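Local coordinates for small TOPRIM domain protein (Geobacillus stearothermophilus, PDB 2FCJ) that is of unknown function but carries a Toprim domain, a fold of topoisomerases and primases, and so may act on nucleic acids, at residues 64-67 against 68-71. Numbering follows the deposited sequence.
Sequences EKLR and RQFR
Lys-65 O is gripped twice. Gln-69 N donates to it with an N-H...O angle of 159°. A water also donates to Lys-65 O, at 2.7 Å. The same water accepts from Arg-68 NE at 3.0 Å, lying at the edge and in the plane of that guanidinium, so it links the backbone carbonyl to the arginine three residues on. Arg-68 CG lies anti to the backbone N (chi1 -173°) and the chain then bends at chi3, which brings the guanidinium back beside Lys-65, whose CG lies oblique to it, 4.1 Å from Arg-68 NH2.

The bonds from the N-H of residue i+4 to the C=O of residue i, Arg-68 N to Glu-64 O, Phe-70 N to Leu-66 O and Arg-71 N to Arg-67 O, identify regular alpha-helix. On the buried side Leu-66 and Phe-70 run alongside each other: Leu-66 CD1 meets ring atom Phe-70 CE1 at 3.7 Å, while Leu-66 O approaches the ring edge at Phe-70 CD1, 3.3 Å away. Both side chains touch Leu-55 of strand 52-56, and Phe-70 also touches Leu-41 and His-79; an alanine in place of Phe-70 would probably leave a gap between Leu-66, Leu-55 and Leu-41.

On the exposed side Arg-71 folds back, one guanidinium face toward Arg-67 O, its NH1 3.9 Å from Arg-67 CB. Arg-68, Arg-71 and the bridging water lie on this face, whereas the inner side combines the Leu-66/Phe-70 packing with hydrogen bonds from Arg-67 NH2 to Leu-80 O and from Gln-69 NE2 to Ile-36 O and Asp-38 OD1, which together fix helix 61-73 within the beta-alpha-beta unit of strands 52-56 and 78-80.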
loop_
_atom_site.group_PDB
_atom_site.type_symbol
_atom_site.label_atom_id
_atom_site.label_comp_id
_atom_site.label_asym_id
_atom_site.label_seq_id
_atom_site.Cartn_x
_atom_site.Cartn_y
_atom_site.Cartn_z
ATOM N N GLU A 64 5.372 -6.706 9.529
ATOM C CA GLU A 64 6.520 -7.494 9.109
ATOM C C GLU A 64 6.103 -8.909 8.705
ATOM O O GLU A 64 6.623 -9.470 7.732
ATOM C CB GLU A 64 7.575 -7.525 10.228
ATOM C CG GLU A 64 8.962 -7.867 9.745
ATOM C CD GLU A 64 9.619 -6.738 8.974
ATOM O OE1 GLU A 64 8.906 -5.872 8.438
ATOM O OE2 GLU A 64 10.866 -6.708 8.923
ATOM N N LYS A 65 5.117 -9.459 9.400
ATOM C CA LYS A 65 4.559 -10.764 9.046
ATOM C C LYS A 65 3.955 -10.745 7.638
ATOM O O LYS A 65 4.114 -11.680 6.846
ATOM C CB LYS A 65 3.479 -11.163 10.053
ATOM C CG LYS A 65 2.912 -12.557 9.852
ATOM C CD LYS A 65 2.323 -13.103 11.154
ATOM C CE LYS A 65 0.901 -12.586 11.369
ATOM N NZ LYS A 65 0.131 -13.435 12.333
ATOM N N LEU A 66 3.199 -9.696 7.349
ATOM C CA LEU A 66 2.607 -9.537 6.042
ATOM C C LEU A 66 3.680 -9.332 4.982
ATOM O O LEU A 66 3.646 -9.953 3.932
ATOM C CB LEU A 66 1.647 -8.355 6.070
ATOM C CG LEU A 66 0.762 -8.178 4.842
ATOM C CD1 LEU A 66 -0.140 -9.401 4.648
ATOM C CD2 LEU A 66 -0.089 -6.926 5.006
ATOM N N ARG A 67 4.694 -8.542 5.299
ATOM C CA ARG A 67 5.788 -8.385 4.342
ATOM C C ARG A 67 6.474 -9.710 4.049
ATOM O O ARG A 67 6.819 -9.998 2.896
ATOM C CB ARG A 67 6.821 -7.382 4.829
ATOM C CG ARG A 67 6.318 -5.966 4.850
ATOM C CD ARG A 67 7.476 -5.022 4.978
ATOM N NE ARG A 67 7.012 -3.686 5.296
ATOM C CZ ARG A 67 6.515 -2.843 4.395
ATOM N NH1 ARG A 67 6.457 -3.192 3.115
ATOM N NH2 ARG A 67 6.107 -1.637 4.776
ATOM N N ARG A 68 6.690 -10.517 5.079
ATOM C CA ARG A 68 7.358 -11.790 4.902
ATOM C C ARG A 68 6.540 -12.714 4.008
ATOM O O ARG A 68 7.084 -13.386 3.127
ATOM C CB ARG A 68 7.594 -12.450 6.256
ATOM C CG ARG A 68 8.440 -13.705 6.128
ATOM C CD ARG A 68 8.818 -14.259 7.479
ATOM N NE ARG A 68 7.651 -14.320 8.345
ATOM C CZ ARG A 68 7.700 -14.348 9.671
ATOM N NH1 ARG A 68 8.868 -14.363 10.301
ATOM N NH2 ARG A 68 6.574 -14.399 10.364
ATOM N N GLN A 69 5.225 -12.717 4.215
ATOM C CA GLN A 69 4.338 -13.516 3.377
ATOM C C GLN A 69 4.437 -13.060 1.925
ATOM O O GLN A 69 4.482 -13.881 0.998
ATOM C CB GLN A 69 2.904 -13.398 3.869
ATOM C CG GLN A 69 1.980 -14.344 3.161
ATOM C CD GLN A 69 0.550 -14.131 3.542
ATOM O OE1 GLN A 69 0.175 -13.068 4.050
ATOM N NE2 GLN A 69 -0.277 -15.139 3.282
ATOM N N PHE A 70 4.434 -11.748 1.720
ATOM C CA PHE A 70 4.530 -11.212 0.371
ATOM C C PHE A 70 5.852 -11.556 -0.303
ATOM O O PHE A 70 5.892 -11.786 -1.506
ATOM C CB PHE A 70 4.289 -9.696 0.346
ATOM C CG PHE A 70 2.833 -9.314 0.196
ATOM C CD1 PHE A 70 1.911 -9.602 1.186
ATOM C CD2 PHE A 70 2.371 -8.702 -0.957
ATOM C CE1 PHE A 70 0.560 -9.253 1.042
ATOM C CE2 PHE A 70 1.028 -8.352 -1.097
ATOM C CZ PHE A 70 0.133 -8.634 -0.096
ATOM N N ARG A 71 6.951 -11.517 0.442
ATOM C CA ARG A 71 8.243 -11.824 -0.162
ATOM C C ARG A 71 8.271 -13.259 -0.690
ATOM O O ARG A 71 8.899 -13.544 -1.717
ATOM C CB ARG A 71 9.374 -11.565 0.830
ATOM C CG ARG A 71 9.658 -10.090 1.059
ATOM C CD ARG A 71 11.041 -9.898 1.645
ATOM N NE ARG A 71 11.152 -10.603 2.917
ATOM C CZ ARG A 71 10.841 -10.068 4.091
ATOM N NH1 ARG A 71 10.442 -8.807 4.153
ATOM N NH2 ARG A 71 10.984 -10.779 5.206
HETATM O O HOH W 1 4.835 -14.213 7.453
#